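Local structure of oxalate biosynthetic component 1 (Burkholderia thailandensis, 5IKY) at residues 224-229 and 276-281; 306-311 and 343-348. The protein probably makes oxalate in quorum sensing-dependent oxalogenesis, as a bifunctional enzyme joining a serine hydrolase of the alpha/beta-hydrolase fold with an additional lyase activity. All blocks are in the same frame, centred on the assembly; numbering follows the deposited sequence.

Interaction 1 (224-229 and 276-281). With MG (magnesium ion), chain B.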
loop_
_atom_site.group_PDB
_atom_site.type_symbol
_atom_site.label_atom_id
_atom_site.label_comp_id
_atom_site.label_asym_id
_atom_site.label_seq_id
_atom_site.Cartn_x
_atom_site.Cartn_y
_atom_site.Cartn_z
ATOM N N VAL A 224 -5.837 -11.953 2.183
ATOM C CA VAL A 224 -4.854 -12.816 1.543
ATOM C C VAL A 224 -4.993 -14.246 2.063
ATOM O O VAL A 224 -4.789 -14.514 3.201
ATOM C CB VAL A 224 -3.442 -12.303 1.765
ATOM C CG1 VAL A 224 -2.442 -13.137 1.008
ATOM C CG2 VAL A 224 -3.319 -10.859 1.343
ATOM N N HIS A 225 -5.321 -15.173 1.175
ATOM C CA HIS A 225 -5.369 -16.591 1.527
ATOM C C HIS A 225 -3.969 -17.198 1.446
ATOM O O HIS A 225 -3.436 -17.244 0.337
ATOM C CB HIS A 225 -6.222 -17.440 0.594
ATOM C CG HIS A 225 -6.698 -18.687 1.236
ATOM N ND1 HIS A 225 -5.888 -19.465 2.057
ATOM C CD2 HIS A 225 -7.765 -19.431 0.924
ATOM C CE1 HIS A 225 -6.577 -20.552 2.390
ATOM N NE2 HIS A 225 -7.702 -20.559 1.709
ATOM N N LEU A 226 -3.447 -17.802 2.519
ATOM C CA LEU A 226 -2.113 -18.365 2.362
ATOM C C LEU A 226 -2.004 -19.893 2.501
ATOM O O LEU A 226 -2.702 -20.515 3.306
ATOM C CB LEU A 226 -1.157 -17.681 3.322
ATOM C CG LEU A 226 -0.905 -16.196 3.069
ATOM C CD1 LEU A 226 0.038 -15.651 4.119
ATOM C CD2 LEU A 226 -0.354 -15.954 1.667
ATOM N N HIS A 227 -1.107 -20.468 1.697
ATOM C CA HIS A 227 -0.620 -21.842 1.859
ATOM C C HIS A 227 0.913 -21.842 1.934
ATOM O O HIS A 227 1.564 -20.851 1.585
ATOM C CB HIS A 227 -1.035 -22.741 0.690
ATOM C CG HIS A 227 -2.498 -23.045 0.616
ATOM N ND1 HIS A 227 -2.992 -24.329 0.705
ATOM C CD2 HIS A 227 -3.570 -22.242 0.417
ATOM C CE1 HIS A 227 -4.308 -24.302 0.582
ATOM N NE2 HIS A 227 -4.683 -23.048 0.408
ATOM N N THR A 228 1.489 -22.961 2.362
ATOM C CA THR A 228 2.934 -23.158 2.269
ATOM C C THR A 228 3.242 -24.519 1.643
ATOM O O THR A 228 2.380 -25.395 1.588
ATOM C CB THR A 228 3.625 -23.054 3.644
ATOM O OG1 THR A 228 2.952 -23.893 4.591
ATOM C CG2 THR A 228 3.607 -21.617 4.143
ATOM N N ARG A 229 4.470 -24.689 1.162
ATOM C CA ARG A 229 4.851 -25.916 0.468
ATOM C C ARG A 229 6.092 -26.552 1.083
ATOM O O ARG A 229 7.078 -25.870 1.360
ATOM C CB ARG A 229 5.107 -25.638 -1.015
ATOM C CG ARG A 229 3.962 -24.954 -1.749
ATOM C CD ARG A 229 2.737 -25.842 -1.844
ATOM N NE ARG A 229 1.730 -25.266 -2.729
ATOM C CZ ARG A 229 1.682 -25.481 -4.040
ATOM N NH1 ARG A 229 2.586 -26.261 -4.616
ATOM N NH2 ARG A 229 0.735 -24.915 -4.776
ATOM N N LEU A 276 -5.378 -11.460 7.085
ATOM C CA LEU A 276 -4.585 -12.641 6.773
ATOM C C LEU A 276 -5.383 -13.907 7.040
ATOM O O LEU A 276 -5.937 -14.099 8.127
ATOM C CB LEU A 276 -3.287 -12.637 7.582
ATOM C CG LEU A 276 -2.466 -11.357 7.399
ATOM C CD1 LEU A 276 -1.209 -11.361 8.260
ATOM C CD2 LEU A 276 -2.116 -11.151 5.932
ATOM N N ASN A 277 -5.434 -14.765 6.031
ATOM C CA ASN A 277 -6.226 -15.986 6.077
ATOM C C ASN A 277 -5.334 -17.193 5.804
ATOM O O ASN A 277 -4.834 -17.366 4.692
ATOM C CB ASN A 277 -7.375 -15.890 5.065
ATOM C CG ASN A 277 -8.261 -17.121 5.048
ATOM O OD1 ASN A 277 -8.035 -18.083 5.783
ATOM N ND2 ASN A 277 -9.294 -17.085 4.214
ATOM N N LEU A 278 -5.125 -18.020 6.825
ATOM C CA LEU A 278 -4.239 -19.173 6.694
ATOM C C LEU A 278 -5.017 -20.458 6.448
ATOM O O LEU A 278 -6.046 -20.710 7.075
ATOM C CB LEU A 278 -3.360 -19.334 7.937
ATOM C CG LEU A 278 -2.556 -18.118 8.401
ATOM C CD1 LEU A 278 -1.505 -18.547 9.410
ATOM C CD2 LEU A 278 -1.921 -17.381 7.229
ATOM N N SER A 279 -4.514 -21.268 5.527
ATOM C CA SER A 279 -5.122 -22.553 5.221
ATOM C C SER A 279 -4.829 -23.567 6.321
ATOM O O SER A 279 -3.718 -23.623 6.843
ATOM C CB SER A 279 -4.611 -23.071 3.875
ATOM O OG SER A 279 -5.298 -24.242 3.485
ATOM N N THR A 280 -5.833 -24.359 6.682
ATOM C CA THR A 280 -5.638 -25.449 7.630
ATOM C C THR A 280 -5.772 -26.772 6.889
ATOM O O THR A 280 -5.792 -27.843 7.495
ATOM C CB THR A 280 -6.646 -25.394 8.794
ATOM O OG1 THR A 280 -7.975 -25.566 8.286
ATOM C CG2 THR A 280 -6.553 -24.059 9.518
ATOM N N SER A 281 -5.859 -26.672 5.567
ATOM C CA SER A 281 -6.085 -27.819 4.695
ATOM C C SER A 281 -5.016 -28.897 4.838
ATOM O O SER A 281 -3.830 -28.599 4.994
ATOM C CB SER A 281 -6.160 -27.353 3.240
ATOM O OG SER A 281 -6.171 -28.449 2.348
HETATM MG MG MG B . -6.919 -22.964 -0.026
HETATM O O HOH W 1 -7.676 -24.226 2.093
#

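Interaction 2 (306-311 and 343-348)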
loop_
_atom_site.group_PDB
_atom_site.type_symbol
_atom_site.label_atom_id
_atom_site.label_comp_id
_atom_site.label_asym_id
_atom_site.label_seq_id
_atom_site.Cartn_x
_atom_site.Cartn_y
_atom_site.Cartn_z
ATOM N N LEU A 306 0.228 -10.423 17.244
ATOM C CA LEU A 306 -1.035 -10.532 16.528
ATOM C C LEU A 306 -1.190 -11.907 15.893
ATOM O O LEU A 306 -0.220 -12.507 15.427
ATOM C CB LEU A 306 -1.140 -9.441 15.460
ATOM C CG LEU A 306 -1.112 -8.004 15.985
ATOM C CD1 LEU A 306 -1.235 -7.006 14.845
ATOM C CD2 LEU A 306 -2.220 -7.800 17.000
ATOM N N ALA A 307 -2.421 -12.400 15.887
ATOM C CA ALA A 307 -2.738 -13.696 15.309
ATOM C C ALA A 307 -3.304 -13.512 13.910
ATOM O O ALA A 307 -3.705 -12.406 13.548
ATOM C CB ALA A 307 -3.729 -14.440 16.194
ATOM N N PRO A 308 -3.316 -14.587 13.106
ATOM C CA PRO A 308 -4.050 -14.483 11.842
ATOM C C PRO A 308 -5.524 -14.254 12.128
ATOM O O PRO A 308 -6.022 -14.696 13.161
ATOM C CB PRO A 308 -3.805 -15.836 11.164
ATOM C CG PRO A 308 -3.315 -16.744 12.253
ATOM C CD PRO A 308 -2.607 -15.871 13.235
ATOM N N ASP A 309 -6.210 -13.555 11.235
ATOM C CA ASP A 309 -7.589 -13.176 11.483
ATOM C C ASP A 309 -8.546 -14.302 11.122
ATOM O O ASP A 309 -9.577 -14.486 11.764
ATOM C CB ASP A 309 -7.931 -11.914 10.697
ATOM C CG ASP A 309 -6.942 -10.795 10.949
ATOM O OD1 ASP A 309 -7.102 -10.083 11.964
ATOM O OD2 ASP A 309 -6.005 -10.631 10.133
ATOM N N VAL A 310 -8.196 -15.061 10.091
ATOM C CA VAL A 310 -9.087 -16.084 9.568
ATOM C C VAL A 310 -8.329 -17.376 9.276
ATOM O O VAL A 310 -7.173 -17.338 8.860
ATOM C CB VAL A 310 -9.798 -15.589 8.283
ATOM C CG1 VAL A 310 -10.670 -16.672 7.695
ATOM C CG2 VAL A 310 -10.631 -14.344 8.577
ATOM N N ALA A 311 -8.972 -18.517 9.516
ATOM C CA ALA A 311 -8.406 -19.811 9.150
ATOM C C ALA A 311 -9.465 -20.714 8.510
ATOM O O ALA A 311 -10.643 -20.656 8.865
ATOM C CB ALA A 311 -7.793 -20.489 10.367
ATOM N N VAL A 343 -7.181 -17.966 20.540
ATOM C CA VAL A 343 -6.155 -17.220 19.820
ATOM C C VAL A 343 -6.764 -16.001 19.115
ATOM O O VAL A 343 -6.070 -15.031 18.814
ATOM C CB VAL A 343 -5.425 -18.144 18.807
ATOM C CG1 VAL A 343 -4.320 -17.412 18.088
ATOM C CG2 VAL A 343 -4.850 -19.352 19.526
ATOM N N GLY A 344 -8.072 -16.042 18.878
ATOM C CA GLY A 344 -8.768 -14.920 18.272
ATOM C C GLY A 344 -8.960 -15.077 16.777
ATOM O O GLY A 344 -9.042 -14.094 16.039
ATOM N N VAL A 345 -9.043 -16.322 16.327
ATOM C CA VAL A 345 -9.177 -16.608 14.909
ATOM C C VAL A 345 -10.628 -16.905 14.533
ATOM O O VAL A 345 -11.303 -17.694 15.190
ATOM C CB VAL A 345 -8.286 -17.794 14.498
ATOM C CG1 VAL A 345 -8.406 -18.062 13.006
ATOM C CG2 VAL A 345 -6.842 -17.522 14.883
ATOM N N ARG A 346 -11.100 -16.249 13.478
ATOM C CA ARG A 346 -12.428 -16.490 12.932
ATOM C C ARG A 346 -12.344 -17.525 11.820
ATOM O O ARG A 346 -11.534 -17.391 10.909
ATOM C CB ARG A 346 -13.029 -15.187 12.400
ATOM C CG ARG A 346 -14.416 -15.322 11.789
ATOM C CD ARG A 346 -15.489 -14.875 12.767
ATOM N NE ARG A 346 -15.202 -13.560 13.337
ATOM C CZ ARG A 346 -15.660 -12.409 12.850
ATOM N NH1 ARG A 346 -15.339 -11.267 13.441
ATOM N NH2 ARG A 346 -16.443 -12.396 11.780
ATOM N N PRO A 347 -13.170 -18.574 11.891
ATOM C CA PRO A 347 -13.121 -19.569 10.815
ATOM C C PRO A 347 -13.704 -19.039 9.510
ATOM O O PRO A 347 -14.606 -18.204 9.537
ATOM C CB PRO A 347 -13.975 -20.718 11.360
ATOM C CG PRO A 347 -14.909 -20.068 12.317
ATOM C CD PRO A 347 -14.135 -18.936 12.941
ATOM N N GLU A 348 -13.176 -19.504 8.383
ATOM C CA GLU A 348 -13.844 -19.305 7.105
ATOM C C GLU A 348 -14.294 -20.653 6.590
ATOM O O GLU A 348 -13.475 -21.539 6.338
ATOM C CB GLU A 348 -12.940 -18.635 6.077
ATOM C CG GLU A 348 -13.665 -18.259 4.793
ATOM C CD GLU A 348 -12.717 -17.876 3.673
ATOM O OE1 GLU A 348 -11.649 -18.513 3.550
ATOM O OE2 GLU A 348 -13.040 -16.930 2.922
#

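Interaction 1 (224-229 and 276-281)
S279 sits over the face of the H227 ring just beyond the ends of two parallel strands: S279 CB lies 3.5 Å from the ring centroid in a CH-pi contact. A chi1 of -173° swings S279 OG opposite its own amide nitrogen, and it too lies over the ring. H227 NE2 binds the magnesium ion at 2.3 Å, and E477 is its other protein ligand. A water on the ion at 2.6 Å is hydrogen-bonded to S279 OG, which is thus a second-shell group. N253 holds H227 ND1, helping fix the ring's rotation. H225 NE2 is 3.1 Å from the magnesium without being bound to it; N277 ND2 lies over one face of the H225 ring, while its hydrogen bond goes to E348, and S279 CB is at the ring's edge. Backbone bonds from N277 N to V224 O (2.9 Å), L226 N to N277 O and S279 N to L226 O (3.0 Å) zip the strands together. On the face opposite H225 and N277, L226 CB packs on L278 CD2 at 4.0 Å. The paired strand ends thus bring together a metal-binding histidine and a serine bonded to the metal's water, consistent with a metal-dependent lyase site.

Interaction 2 (306-311 and 343-348)
V345 is the main bump of this contact, its two methyl groups splayed over different parts of 306-311. CG1, anti to the backbone N (chi1 -179°), comes up against A311: A311 CB is 3.6 Å from V345 CG1, and the A311 amide nitrogen lies equally close. V345 CG2 points back along the chain and rests on P308 O at 3.4 Å, with the P308 ring itself only loosely touched. F340 of helix 330-343 packs on A311, V345 and P347, so the small A311 side chain is covered by a valine across the strands and a phenylalanine from the helix.

A307 CB meets V343 CG1 at 3.6 Å, a second apolar contact, at the partly exposed end, where the helix finishes. G344 follows with a positive phi (97°), a backbone shape suited to glycine, since a beta carbon would collide with the carbonyl oxygen of V343.

On the opposite face V310 is the knob. Its CG1 fits against E348 CB at 3.4 Å and also touches R346 O, while the extended E348 side chain runs on to N277. The R346 side chain bends away and hydrogen-bonds through NH1 to L525 O.

Between the faces runs the ladder: R346 N to D309 O (2.9 Å), A311 N to R346 O (3.1 Å) and E348 N to A311 O (2.8 Å). CA-H...O contacts from V310 and P347 lie alongside.

Two parallel strands, joined through a helix that packs on one face of the pair, form a beta-alpha-beta unit, the repeating element of the TIM-barrel clan to which this region belongs.

Interactions 1 and 2 belong to one parallel sheet, separated by the pairing of strand 275-278 with strand 310-313; their centres are 11 Å apart. L278 N probably donates to V310 O at 3.0 Å, and A311 CB packs on L278 O. A side-chain bridge skips over strand 310-313: N277 ND2 of interaction 1 reaches E348 OE1 of interaction 2 at 2.8 Å, a probable hydrogen bond that steadies the amide near H225. Interaction 1 holds the metal ligand H227, whereas interaction 2 lies farther along the same sheet, with the E348 side chain about 7 Å from the magnesium ion. E348 is therefore a neighbour of the metal site and not a ligand.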